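Local coordinates for afamin (Homo sapiens, PDB 6FAK), which carries hydrophobic molecules in body fluids, binds vitamin E and keeps lipidated Wnt proteins soluble and active, at residues 39-44 with 81-86; 346-351 with 381-386; 405-410 with 521-526; 459-462 with 467-470. All blocks are in the same frame, centred on the assembly; numbering follows the deposited sequence.

Interaction 1. Residues 39-44 with 81-86; sequences FEEMEK and EGLPQK
Glu41 and Lys86 form a salt bridge in the first albumin domain. It joins the first turn of helix 39-58 to the short helix 83-86. Lys86 NZ lies 2.7 Å from Glu41 OE2 and comes in from above the carboxylate plane, 36° out of it. The lysine chain is fully extended, with CG anti to the backbone N (chi1 -177°). This stretch carries the ammonium from the exposed side of the short helix to a buried acid. The two chains reach toward each other from opposite directions.

Leu83 completes the contact. Its CD1 methyl rests on the carboxylate, 3.5 Å from Glu41 CD, and the two side chains meet at a slant. Glu41 OE1 is held as well, by His87 NE2 and by Thr38 N just ahead of the helix. Both acid oxygens therefore have partners, which probably favours the charged form.

Gly82 occupies the N-cap of helix 83-86, and Lys86 N bonds back to Gly82 O at 2.8 Å. Leu83 also packs on Phe30 of helix 22-33 and on Phe89. Met42 touches the same Phe30, and Phe39 turns to helix 134-148, where it meets His140 and Tyr143.

Interaction 2. Residues 346-351 with 381-386; sequences IPELLR and NETTEK. With NAG (2-acetamido-2-deoxy-beta-D-glucopyranose), chain D.
Glu348 and Thr384 mark the nearest approach of two helix backbones, with CA of Glu348 7.1 Å from CA of Thr384. Their side chains meet at a slant. Glu348 OE2 lies 2.8 Å from Thr384 OG1. The one hydroxyl proton also has Phe380 O, a turn earlier, within reach. Thr383 flanks the same oxygen more loosely, its OG1 3.9 Å from Glu348 OE2.

The Glu348 chain leaves with CG anti to the backbone N (chi1 -174°) and bends at the next bond, which turns the acid toward helix 376-417. Its other oxygen faces Arg351. Arg351 NH2 at 2.8 Å and NE at 3.2 Å both bond to Glu348 OE1, a side-on grip with the oxygen in the guanidinium plane. Ser387 OG also bonds to OE1. Asp451 and the carbonyl of Ala483 hold the arginine from beyond, so the carboxylate has little freedom to turn.

Asn381 carries an N-linked GlcNAc on ND2. The acetamido N2 of the sugar donates to Glu385 OE2 at 2.8 Å, nearly straight at 167°. Its C8 methyl lies 3.4 Å from Thr384 CG2, so the acetamido arm of the sugar rests against Thr384 and Glu385. Asn381, Glu382 and Thr383 form the Asn-X-Thr sequon. Long interdomain helices such as 376-417 are a feature of the albumin fold, and here one packs against a helix of the second domain.

Interaction 3. Residues 405-410 with 521-526; sequences GLKYHY and ELQRKT
Tyr408 and Lys407 of helix 376-417 reach across to Gln523 and Thr526 of helix 521-536. The Tyr408 side chain and Gln523 come from opposite directions, and ring and amide planes stand 41° apart. The amide meets the ring obliquely near its hydroxyl end. Thr526 approaches the same end at a slant. Its CG2 methyl is 3.7 Å from Tyr408 OH and 4.1 Å from Tyr408 CE1, a van der Waals touch at the hydroxyl end, oblique to the ring.

Lys407 slides past Gln523 in the opposite sense. Its chain bends at its last two torsions, curling the ammonium round to Asp527, with which it forms a salt bridge. This places Lys407 CE 4.0 Å from Gln523 CD.

The two helices belong to the third domain of this all-helical albumin fold. The axes of the short segments come within 12.4 Å of each other, at an angle of 38°, a spacing wide enough for long side chains to fill the gap.

Thr526 OG1 bonds back to Leu522 O at 3.2 Å, and Thr526 N shares that carbonyl at 3.3 Å. The hydroxyl is thus tied to its own helix, while the methyl, anti to the backbone N, faces the tyrosine. Tyr408 also meets Phe549 of helix 542-560 edge-to-face, and Thr526 touches the same phenylalanine.

Interaction 4. Residues 459-462 with 467-470; sequences GELC and NRTI. With NAG (2-acetamido-2-deoxy-beta-D-glucopyranose), chain B.
Arg468 and Leu461 make the tight part of this contact, between the C-terminal part of helix 446-462 and the loop after it. Arg468 NH1 donates to Leu461 O at 2.9 Å with an N-H...O angle of 147°. The carbonyl oxygen sits at the edge of the guanidinium, 22° out of its plane. A bend at chi3 (74°) turns the guanidinium back toward Leu461 O. Arg468 CD also comes within 3.2 Å of Leu461 O. Glu425 takes a salt bridge from the same NH1, giving the charge a second partner. Ile470 CD1 lies over one guanidinium face, 4.1 Å above it and toward its rim. The same methyl is 4.0 Å from Leu461 CD1. Leu421 packs on all three side chains.

The other side is looser. Cys462 O and Arg468 N do not meet directly. One water spans them, 2.9 Å from Arg468 N. Lys208 NZ also bonds to Cys462 O. Asn467 points away and carries a GlcNAc on ND2, at the Asn-Arg-Thr sequon.

Cys462 is bonded to Cys478, and the adjacent Cys477 to Cys488. Such paired disulfides through neighbouring cysteines are a hallmark of the albumin family.

Interaction 1 comes first along the chain and stands alone in the first albumin domain. Its centre lies about 50 Å from that of interaction 2, on the opposite side of the chain's centre. Interactions 2 and 3 both use the long helix 376-417, near its start and near its end, with centres about 30 Å apart. That helix thus ties the second-domain helix 346-363 to the third domain. Interaction 4 falls, in sequence, between the two segments of interaction 3. Their centres are about 22 Å apart, and all four segments belong to the third domain. No two contacts touch, although interactions 2 and 3 share one long helix.

Interaction 1. Residues 39-44 with 81-86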
loop_
_atom_site.group_PDB
_atom_site.type_symbol
_atom_site.label_atom_id
_atom_site.label_comp_id
_atom_site.label_asym_id
_atom_site.label_seq_id
_atom_site.Cartn_x
_atom_site.Cartn_y
_atom_site.Cartn_z
ATOM N N PHE A 39 -20.395 -15.436 5.528
ATOM C CA PHE A 39 -20.499 -16.001 4.170
ATOM C C PHE A 39 -21.928 -16.300 3.715
ATOM O O PHE A 39 -22.254 -16.123 2.540
ATOM C CB PHE A 39 -19.606 -17.242 3.985
ATOM C CG PHE A 39 -19.492 -17.671 2.546
ATOM C CD1 PHE A 39 -18.645 -17.006 1.671
ATOM C CD2 PHE A 39 -20.320 -18.683 2.037
ATOM C CE1 PHE A 39 -18.564 -17.375 0.338
ATOM C CE2 PHE A 39 -20.243 -19.062 0.705
ATOM C CZ PHE A 39 -19.354 -18.402 -0.151
ATOM N N GLU A 40 -22.776 -16.724 4.638
ATOM C CA GLU A 40 -24.199 -16.902 4.335
ATOM C C GLU A 40 -24.842 -15.603 3.886
ATOM O O GLU A 40 -25.670 -15.586 2.956
ATOM C CB GLU A 40 -24.958 -17.450 5.550
ATOM C CG GLU A 40 -24.621 -18.901 5.860
ATOM C CD GLU A 40 -25.467 -19.507 6.978
ATOM O OE1 GLU A 40 -25.411 -20.751 7.137
ATOM O OE2 GLU A 40 -26.174 -18.759 7.699
ATOM N N GLU A 41 -24.477 -14.507 4.560
ATOM C CA GLU A 41 -24.971 -13.185 4.179
ATOM C C GLU A 41 -24.520 -12.809 2.756
ATOM O O GLU A 41 -25.312 -12.275 1.985
ATOM C CB GLU A 41 -24.626 -12.138 5.263
ATOM C CG GLU A 41 -25.355 -12.402 6.599
ATOM C CD GLU A 41 -24.812 -11.637 7.823
ATOM O OE1 GLU A 41 -23.671 -11.119 7.837
ATOM O OE2 GLU A 41 -25.561 -11.535 8.823
ATOM N N MET A 42 -23.291 -13.149 2.378
ATOM C CA MET A 42 -22.784 -12.879 1.033
ATOM C C MET A 42 -23.696 -13.471 -0.061
ATOM O O MET A 42 -24.053 -12.786 -1.015
ATOM C CB MET A 42 -21.354 -13.435 0.841
ATOM C CG MET A 42 -20.250 -12.895 1.716
ATOM S SD MET A 42 -19.791 -11.233 1.236
ATOM C CE MET A 42 -19.946 -10.379 2.786
ATOM N N GLU A 43 -24.072 -14.736 0.125
ATOM C CA GLU A 43 -24.914 -15.503 -0.794
ATOM C C GLU A 43 -26.255 -14.827 -1.080
ATOM O O GLU A 43 -26.697 -14.776 -2.234
ATOM C CB GLU A 43 -25.138 -16.928 -0.236
ATOM C CG GLU A 43 -23.882 -17.823 -0.168
ATOM C CD GLU A 43 -24.121 -19.165 0.541
ATOM O OE1 GLU A 43 -24.797 -19.206 1.608
ATOM O OE2 GLU A 43 -23.615 -20.194 0.046
ATOM N N LYS A 44 -26.871 -14.251 -0.049
ATOM C CA LYS A 44 -28.117 -13.536 -0.221
ATOM C C LYS A 44 -27.963 -12.280 -1.074
ATOM O O LYS A 44 -28.824 -12.010 -1.918
ATOM C CB LYS A 44 -28.706 -13.177 1.133
ATOM C CG LYS A 44 -29.077 -14.391 1.983
ATOM C CD LYS A 44 -30.041 -14.033 3.116
ATOM C CE LYS A 44 -29.336 -13.352 4.276
ATOM N NZ LYS A 44 -28.618 -14.326 5.150
ATOM N N GLU A 81 -32.864 -7.490 5.987
ATOM C CA GLU A 81 -33.544 -7.236 7.262
ATOM C C GLU A 81 -32.637 -7.478 8.428
ATOM O O GLU A 81 -31.983 -8.518 8.516
ATOM C CB GLU A 81 -34.876 -8.016 7.379
ATOM C CG GLU A 81 -34.812 -9.524 7.481
ATOM C CD GLU A 81 -36.204 -10.147 7.571
ATOM O OE1 GLU A 81 -37.021 -9.978 6.628
ATOM O OE2 GLU A 81 -36.476 -10.801 8.587
ATOM N N GLY A 82 -32.508 -6.459 9.276
ATOM C CA GLY A 82 -31.669 -6.547 10.480
ATOM C C GLY A 82 -30.157 -6.474 10.298
ATOM O O GLY A 82 -29.421 -6.400 11.294
ATOM N N LEU A 83 -29.694 -6.439 9.045
ATOM C CA LEU A 83 -28.250 -6.471 8.745
ATOM C C LEU A 83 -27.523 -5.175 9.123
ATOM O O LEU A 83 -26.456 -5.245 9.751
ATOM C CB LEU A 83 -28.048 -6.847 7.277
ATOM C CG LEU A 83 -26.614 -7.132 6.819
ATOM C CD1 LEU A 83 -26.234 -8.586 7.066
ATOM C CD2 LEU A 83 -26.477 -6.804 5.351
ATOM N N PRO A 84 -28.083 -3.988 8.784
ATOM C CA PRO A 84 -27.384 -2.741 9.192
ATOM C C PRO A 84 -27.221 -2.641 10.708
ATOM O O PRO A 84 -26.152 -2.283 11.217
ATOM C CB PRO A 84 -28.291 -1.637 8.655
ATOM C CG PRO A 84 -28.936 -2.264 7.486
ATOM C CD PRO A 84 -29.226 -3.666 7.915
ATOM N N GLN A 85 -28.259 -3.023 11.428
ATOM C CA GLN A 85 -28.241 -3.019 12.891
ATOM C C GLN A 85 -27.296 -4.114 13.435
ATOM O O GLN A 85 -26.546 -3.873 14.372
ATOM C CB GLN A 85 -29.665 -3.230 13.411
ATOM C CG GLN A 85 -30.605 -2.069 13.040
ATOM C CD GLN A 85 -31.279 -2.169 11.660
ATOM O OE1 GLN A 85 -31.089 -3.123 10.889
ATOM N NE2 GLN A 85 -32.066 -1.173 11.347
ATOM N N LYS A 86 -27.304 -5.292 12.821
ATOM C CA LYS A 86 -26.441 -6.369 13.263
ATOM C C LYS A 86 -24.930 -5.999 13.173
ATOM O O LYS A 86 -24.159 -6.295 14.103
ATOM C CB LYS A 86 -26.709 -7.604 12.425
ATOM C CG LYS A 86 -25.909 -8.813 12.835
ATOM C CD LYS A 86 -26.324 -10.036 12.055
ATOM C CE LYS A 86 -25.352 -11.176 12.300
ATOM N NZ LYS A 86 -25.654 -12.318 11.388
#

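Interaction 2. Residues 346-351 with 381-386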
loop_
_atom_site.group_PDB
_atom_site.type_symbol
_atom_site.label_atom_id
_atom_site.label_comp_id
_atom_site.label_asym_id
_atom_site.label_seq_id
_atom_site.Cartn_x
_atom_site.Cartn_y
_atom_site.Cartn_z
ATOM N N ILE A 346 9.449 8.592 -7.317
ATOM C CA ILE A 346 8.281 9.433 -7.441
ATOM C C ILE A 346 8.266 10.536 -6.376
ATOM O O ILE A 346 8.055 11.680 -6.743
ATOM C CB ILE A 346 6.962 8.617 -7.509
ATOM C CG1 ILE A 346 7.000 7.549 -8.630
ATOM C CG2 ILE A 346 5.775 9.532 -7.723
ATOM C CD1 ILE A 346 7.311 8.051 -10.033
ATOM N N PRO A 347 8.530 10.223 -5.080
ATOM C CA PRO A 347 8.607 11.294 -4.064
ATOM C C PRO A 347 9.708 12.360 -4.342
ATOM O O PRO A 347 9.471 13.549 -4.157
ATOM C CB PRO A 347 8.868 10.529 -2.744
ATOM C CG PRO A 347 8.441 9.156 -2.988
ATOM C CD PRO A 347 8.521 8.883 -4.470
ATOM N N GLU A 348 10.866 11.909 -4.883
ATOM C CA GLU A 348 11.933 12.811 -5.257
ATOM C C GLU A 348 11.456 13.748 -6.386
ATOM O O GLU A 348 11.687 14.912 -6.323
ATOM C CB GLU A 348 13.232 12.095 -5.656
ATOM C CG GLU A 348 14.389 13.104 -5.893
ATOM C CD GLU A 348 14.797 13.885 -4.622
ATOM O OE1 GLU A 348 14.615 13.368 -3.490
ATOM O OE2 GLU A 348 15.361 14.998 -4.750
ATOM N N LEU A 349 10.778 13.216 -7.388
ATOM C CA LEU A 349 10.257 14.073 -8.468
ATOM C C LEU A 349 9.263 15.108 -7.935
ATOM O O LEU A 349 9.300 16.223 -8.341
ATOM C CB LEU A 349 9.596 13.253 -9.533
ATOM C CG LEU A 349 10.553 12.353 -10.311
ATOM C CD1 LEU A 349 9.792 11.315 -11.080
ATOM C CD2 LEU A 349 11.455 13.167 -11.218
ATOM N N LEU A 350 8.384 14.701 -7.017
ATOM C CA LEU A 350 7.425 15.640 -6.452
ATOM C C LEU A 350 8.073 16.675 -5.554
ATOM O O LEU A 350 7.597 17.790 -5.521
ATOM C CB LEU A 350 6.317 14.907 -5.680
ATOM C CG LEU A 350 5.615 13.869 -6.575
ATOM C CD1 LEU A 350 4.645 13.071 -5.707
ATOM C CD2 LEU A 350 4.928 14.500 -7.749
ATOM N N ARG A 351 9.146 16.317 -4.810
ATOM C CA ARG A 351 9.908 17.303 -4.090
ATOM C C ARG A 351 10.517 18.378 -5.051
ATOM O O ARG A 351 10.456 19.578 -4.764
ATOM C CB ARG A 351 11.006 16.656 -3.205
ATOM C CG ARG A 351 10.419 15.897 -2.011
ATOM C CD ARG A 351 11.531 15.456 -1.094
ATOM N NE ARG A 351 12.246 14.303 -1.611
ATOM C CZ ARG A 351 11.975 13.021 -1.392
ATOM N NH1 ARG A 351 10.886 12.656 -0.740
ATOM N NH2 ARG A 351 12.774 12.091 -1.876
ATOM N N ASN A 381 19.702 19.690 -7.705
ATOM C CA ASN A 381 20.927 18.920 -7.444
ATOM C C ASN A 381 21.220 18.760 -5.959
ATOM O O ASN A 381 21.476 17.647 -5.507
ATOM C CB ASN A 381 22.101 19.554 -8.194
ATOM C CG ASN A 381 23.395 18.758 -8.052
ATOM O OD1 ASN A 381 24.103 18.875 -7.032
ATOM N ND2 ASN A 381 23.720 17.941 -9.086
ATOM N N GLU A 382 21.131 19.854 -5.196
ATOM C CA GLU A 382 21.351 19.767 -3.732
ATOM C C GLU A 382 20.308 18.885 -3.019
ATOM O O GLU A 382 20.655 17.996 -2.182
ATOM C CB GLU A 382 21.413 21.172 -3.118
ATOM C CG GLU A 382 21.392 21.229 -1.598
ATOM C CD GLU A 382 21.481 22.647 -1.081
ATOM O OE1 GLU A 382 20.565 23.021 -0.317
ATOM O OE2 GLU A 382 22.431 23.395 -1.452
ATOM N N THR A 383 19.033 19.064 -3.360
ATOM C CA THR A 383 18.020 18.277 -2.673
ATOM C C THR A 383 18.167 16.790 -3.013
ATOM O O THR A 383 18.089 15.947 -2.142
ATOM C CB THR A 383 16.588 18.786 -2.907
ATOM O OG1 THR A 383 15.671 17.919 -2.244
ATOM C CG2 THR A 383 16.230 18.802 -4.319
ATOM N N THR A 384 18.460 16.480 -4.270
ATOM C CA THR A 384 18.604 15.093 -4.689
ATOM C C THR A 384 19.861 14.417 -4.089
ATOM O O THR A 384 19.819 13.240 -3.691
ATOM C CB THR A 384 18.596 15.004 -6.196
ATOM O OG1 THR A 384 17.371 15.584 -6.671
ATOM C CG2 THR A 384 18.690 13.553 -6.639
ATOM N N GLU A 385 20.972 15.156 -4.036
ATOM C CA GLU A 385 22.166 14.663 -3.354
ATOM C C GLU A 385 21.912 14.307 -1.926
ATOM O O GLU A 385 22.431 13.320 -1.470
ATOM C CB GLU A 385 23.288 15.709 -3.397
ATOM C CG GLU A 385 23.955 15.791 -4.741
ATOM C CD GLU A 385 24.879 14.625 -5.016
ATOM O OE1 GLU A 385 25.396 14.031 -4.046
ATOM O OE2 GLU A 385 25.107 14.346 -6.213
ATOM N N LYS A 386 21.174 15.139 -1.189
ATOM C CA LYS A 386 20.807 14.829 0.181
ATOM C C LYS A 386 20.010 13.532 0.259
ATOM O O LYS A 386 20.280 12.702 1.108
ATOM C CB LYS A 386 20.028 15.966 0.846
ATOM C CG LYS A 386 20.887 17.198 1.132
ATOM C CD LYS A 386 20.088 18.420 1.578
ATOM C CE LYS A 386 20.996 19.636 1.735
ATOM N NZ LYS A 386 20.623 20.471 2.903
HETATM C C1 NAG D . 24.953 17.152 -9.093
HETATM C C2 NAG D . 24.729 15.722 -9.585
HETATM C C3 NAG D . 26.044 14.981 -9.790
HETATM C C4 NAG D . 27.041 15.816 -10.579
HETATM C C5 NAG D . 27.159 17.218 -9.986
HETATM C C6 NAG D . 28.131 18.091 -10.781
HETATM C C7 NAG D . 22.618 14.772 -8.831
HETATM C C8 NAG D . 21.922 13.985 -7.763
HETATM N N2 NAG D . 23.917 14.982 -8.635
HETATM O O3 NAG D . 25.791 13.754 -10.478
HETATM O O4 NAG D . 28.317 15.165 -10.557
HETATM O O5 NAG D . 25.866 17.833 -9.959
HETATM O O6 NAG D . 27.612 18.347 -12.092
HETATM O O7 NAG D . 22.026 15.190 -9.811
#

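Interaction 3. Residues 405-410 with 521-526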
loop_
_atom_site.group_PDB
_atom_site.type_symbol
_atom_site.label_atom_id
_atom_site.label_comp_id
_atom_site.label_asym_id
_atom_site.label_seq_id
_atom_site.Cartn_x
_atom_site.Cartn_y
_atom_site.Cartn_z
ATOM N N GLY A 405 18.980 -7.443 11.609
ATOM C CA GLY A 405 19.722 -6.413 12.369
ATOM C C GLY A 405 19.274 -4.991 12.070
ATOM O O GLY A 405 19.099 -4.173 12.978
ATOM N N LEU A 406 19.055 -4.698 10.793
ATOM C CA LEU A 406 18.534 -3.411 10.405
ATOM C C LEU A 406 17.098 -3.248 10.884
ATOM O O LEU A 406 16.738 -2.168 11.285
ATOM C CB LEU A 406 18.556 -3.200 8.868
ATOM C CG LEU A 406 18.202 -1.770 8.394
ATOM C CD1 LEU A 406 18.989 -0.658 9.081
ATOM C CD2 LEU A 406 18.353 -1.646 6.888
ATOM N N LYS A 407 16.292 -4.307 10.775
ATOM C CA LYS A 407 14.897 -4.286 11.219
ATOM C C LYS A 407 14.795 -3.868 12.700
ATOM O O LYS A 407 13.973 -3.012 13.031
ATOM C CB LYS A 407 14.208 -5.620 10.971
ATOM C CG LYS A 407 12.730 -5.641 11.323
ATOM C CD LYS A 407 11.962 -6.865 10.853
ATOM C CE LYS A 407 12.613 -8.222 11.134
ATOM N NZ LYS A 407 13.284 -8.383 12.448
ATOM N N TYR A 408 15.676 -4.409 13.546
ATOM C CA TYR A 408 15.652 -4.120 14.980
ATOM C C TYR A 408 15.916 -2.651 15.257
ATOM O O TYR A 408 15.270 -2.042 16.141
ATOM C CB TYR A 408 16.654 -5.049 15.712
ATOM C CG TYR A 408 16.388 -6.524 15.510
ATOM C CD1 TYR A 408 15.078 -7.023 15.435
ATOM C CD2 TYR A 408 17.439 -7.431 15.395
ATOM C CE1 TYR A 408 14.838 -8.369 15.279
ATOM C CE2 TYR A 408 17.219 -8.782 15.220
ATOM C CZ TYR A 408 15.929 -9.243 15.167
ATOM O OH TYR A 408 15.676 -10.560 14.954
ATOM N N HIS A 409 16.796 -2.029 14.465
ATOM C CA HIS A 409 17.054 -0.599 14.570
ATOM C C HIS A 409 15.793 0.237 14.214
ATOM O O HIS A 409 15.463 1.221 14.941
ATOM C CB HIS A 409 18.262 -0.160 13.719
ATOM C CG HIS A 409 19.590 -0.617 14.260
ATOM N ND1 HIS A 409 20.711 0.185 14.257
ATOM C CD2 HIS A 409 19.968 -1.777 14.850
ATOM C CE1 HIS A 409 21.722 -0.463 14.810
ATOM N NE2 HIS A 409 21.299 -1.661 15.176
ATOM N N TYR A 410 15.083 -0.175 13.184
ATOM C CA TYR A 410 13.828 0.464 12.764
ATOM C C TYR A 410 12.675 0.309 13.767
ATOM O O TYR A 410 11.899 1.255 13.994
ATOM C CB TYR A 410 13.388 0.019 11.360
ATOM C CG TYR A 410 14.208 0.700 10.263
ATOM C CD1 TYR A 410 14.391 2.083 10.266
ATOM C CD2 TYR A 410 14.770 -0.013 9.218
ATOM C CE1 TYR A 410 15.131 2.724 9.284
ATOM C CE2 TYR A 410 15.534 0.630 8.234
ATOM C CZ TYR A 410 15.714 1.995 8.296
ATOM O OH TYR A 410 16.416 2.685 7.347
ATOM N N GLU A 521 6.511 -16.578 11.827
ATOM C CA GLU A 521 5.864 -16.557 13.151
ATOM C C GLU A 521 6.885 -16.427 14.316
ATOM O O GLU A 521 6.635 -15.710 15.287
ATOM C CB GLU A 521 4.904 -17.759 13.331
ATOM C CG GLU A 521 5.526 -19.097 13.731
ATOM C CD GLU A 521 6.268 -19.815 12.608
ATOM O OE1 GLU A 521 7.003 -19.169 11.827
ATOM O OE2 GLU A 521 6.119 -21.055 12.520
ATOM N N LEU A 522 8.034 -17.092 14.204
ATOM C CA LEU A 522 9.115 -16.921 15.183
ATOM C C LEU A 522 9.829 -15.583 15.011
ATOM O O LEU A 522 10.302 -14.990 15.989
ATOM C CB LEU A 522 10.135 -18.056 15.081
ATOM C CG LEU A 522 11.048 -18.340 16.286
ATOM C CD1 LEU A 522 11.542 -19.780 16.163
ATOM C CD2 LEU A 522 12.228 -17.377 16.424
ATOM N N GLN A 523 9.949 -15.133 13.767
ATOM C CA GLN A 523 10.445 -13.799 13.511
ATOM C C GLN A 523 9.496 -12.760 14.161
ATOM O O GLN A 523 9.958 -11.823 14.799
ATOM C CB GLN A 523 10.591 -13.533 12.003
ATOM C CG GLN A 523 11.267 -12.205 11.666
ATOM C CD GLN A 523 12.664 -12.108 12.271
ATOM O OE1 GLN A 523 13.563 -12.848 11.866
ATOM N NE2 GLN A 523 12.841 -11.228 13.282
ATOM N N ARG A 524 8.187 -12.942 13.972
ATOM C CA ARG A 524 7.188 -11.998 14.454
ATOM C C ARG A 524 7.170 -11.914 15.994
ATOM O O ARG A 524 7.046 -10.828 16.549
ATOM C CB ARG A 524 5.787 -12.285 13.870
ATOM C CG ARG A 524 4.816 -11.115 14.051
ATOM C CD ARG A 524 3.636 -11.100 13.075
ATOM N NE ARG A 524 3.884 -10.224 11.929
ATOM C CZ ARG A 524 3.432 -8.969 11.748
ATOM N NH1 ARG A 524 2.650 -8.361 12.667
ATOM N NH2 ARG A 524 3.770 -8.305 10.649
ATOM N N LYS A 525 7.352 -13.041 16.658
ATOM C CA LYS A 525 7.478 -13.109 18.123
ATOM C C LYS A 525 8.658 -12.344 18.684
ATOM O O LYS A 525 8.542 -11.645 19.707
ATOM C CB LYS A 525 7.566 -14.572 18.577
ATOM C CG LYS A 525 8.375 -14.875 19.856
ATOM C CD LYS A 525 7.686 -14.417 21.157
ATOM C CE LYS A 525 8.668 -14.087 22.297
ATOM N NZ LYS A 525 7.991 -13.694 23.576
ATOM N N THR A 526 9.815 -12.527 18.068
ATOM C CA THR A 526 11.000 -11.732 18.401
ATOM C C THR A 526 10.754 -10.214 18.212
ATOM O O THR A 526 11.139 -9.401 19.065
ATOM C CB THR A 526 12.172 -12.184 17.536
ATOM O OG1 THR A 526 12.446 -13.551 17.863
ATOM C CG2 THR A 526 13.449 -11.318 17.762
#

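Interaction 4. Residues 459-462 with 467-470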
loop_
_atom_site.group_PDB
_atom_site.type_symbol
_atom_site.label_atom_id
_atom_site.label_comp_id
_atom_site.label_asym_id
_atom_site.label_seq_id
_atom_site.Cartn_x
_atom_site.Cartn_y
_atom_site.Cartn_z
ATOM N N GLY A 459 2.645 5.976 4.156
ATOM C CA GLY A 459 1.272 5.882 3.641
ATOM C C GLY A 459 0.363 4.938 4.390
ATOM O O GLY A 459 -0.803 5.237 4.607
ATOM N N GLU A 460 0.905 3.790 4.785
ATOM C CA GLU A 460 0.203 2.825 5.656
ATOM C C GLU A 460 -0.085 3.437 7.045
ATOM O O GLU A 460 -1.179 3.303 7.596
ATOM C CB GLU A 460 1.079 1.596 5.855
ATOM C CG GLU A 460 0.314 0.323 6.116
ATOM C CD GLU A 460 0.077 -0.513 4.869
ATOM O OE1 GLU A 460 0.802 -0.370 3.852
ATOM O OE2 GLU A 460 -0.845 -1.334 4.938
ATOM N N LEU A 461 0.938 4.072 7.608
ATOM C CA LEU A 461 0.877 4.703 8.907
ATOM C C LEU A 461 -0.159 5.826 9.028
ATOM O O LEU A 461 -0.828 5.963 10.022
ATOM C CB LEU A 461 2.260 5.323 9.217
ATOM C CG LEU A 461 2.548 6.010 10.556
ATOM C CD1 LEU A 461 2.157 5.122 11.687
ATOM C CD2 LEU A 461 4.043 6.278 10.670
ATOM N N CYS A 462 -0.234 6.659 8.003
ATOM C CA CYS A 462 -1.017 7.864 8.070
ATOM C C CYS A 462 -2.509 7.668 7.845
ATOM O O CYS A 462 -3.285 8.570 8.148
ATOM C CB CYS A 462 -0.482 8.901 7.095
ATOM S SG CYS A 462 1.155 9.416 7.655
ATOM N N ASN A 467 -8.178 10.359 9.217
ATOM C CA ASN A 467 -7.059 11.182 9.631
ATOM C C ASN A 467 -6.756 10.674 11.014
ATOM O O ASN A 467 -7.519 10.868 11.910
ATOM C CB ASN A 467 -7.450 12.665 9.623
ATOM C CG ASN A 467 -7.741 13.142 8.216
ATOM O OD1 ASN A 467 -6.925 12.923 7.316
ATOM N ND2 ASN A 467 -8.895 13.748 8.013
ATOM N N ARG A 468 -5.654 9.970 11.172
ATOM C CA ARG A 468 -5.414 9.313 12.452
ATOM C C ARG A 468 -4.850 10.335 13.432
ATOM O O ARG A 468 -4.309 11.357 13.013
ATOM C CB ARG A 468 -4.440 8.191 12.293
ATOM C CG ARG A 468 -4.895 7.178 11.266
ATOM C CD ARG A 468 -3.852 6.101 11.182
ATOM N NE ARG A 468 -3.884 5.226 12.351
ATOM C CZ ARG A 468 -3.084 4.175 12.509
ATOM N NH1 ARG A 468 -2.097 3.928 11.639
ATOM N NH2 ARG A 468 -3.231 3.402 13.546
ATOM N N THR A 469 -5.043 10.094 14.716
ATOM C CA THR A 469 -4.519 10.975 15.726
ATOM C C THR A 469 -3.598 10.078 16.576
ATOM O O THR A 469 -4.058 9.424 17.520
ATOM C CB THR A 469 -5.646 11.657 16.580
ATOM O OG1 THR A 469 -6.544 10.661 17.049
ATOM C CG2 THR A 469 -6.453 12.661 15.762
ATOM N N ILE A 470 -2.316 10.071 16.229
ATOM C CA ILE A 470 -1.334 9.267 16.909
ATOM C C ILE A 470 -0.640 10.042 18.021
ATOM O O ILE A 470 -0.810 9.734 19.205
ATOM C CB ILE A 470 -0.401 8.649 15.893
ATOM C CG1 ILE A 470 -1.254 7.743 14.925
ATOM C CG2 ILE A 470 0.738 7.884 16.606
ATOM C CD1 ILE A 470 -0.516 7.403 13.670
HETATM C C1 NAG B . -9.315 14.236 6.708
HETATM C C2 NAG B . -10.804 14.553 6.761
HETATM C C3 NAG B . -11.277 15.095 5.418
HETATM C C4 NAG B . -10.417 16.283 5.009
HETATM C C5 NAG B . -8.928 15.930 5.071
HETATM C C6 NAG B . -8.061 17.149 4.772
HETATM C C7 NAG B . -12.607 13.402 7.981
HETATM C C8 NAG B . -12.993 14.738 8.556
HETATM N N2 NAG B . -11.564 13.369 7.137
HETATM O O3 NAG B . -12.654 15.493 5.505
HETATM O O4 NAG B . -10.774 16.702 3.686
HETATM O O5 NAG B . -8.585 15.418 6.368
HETATM O O6 NAG B . -8.274 18.155 5.770
HETATM O O7 NAG B . -13.218 12.387 8.275
HETATM O O HOH W 1 -3.337 10.682 9.506
#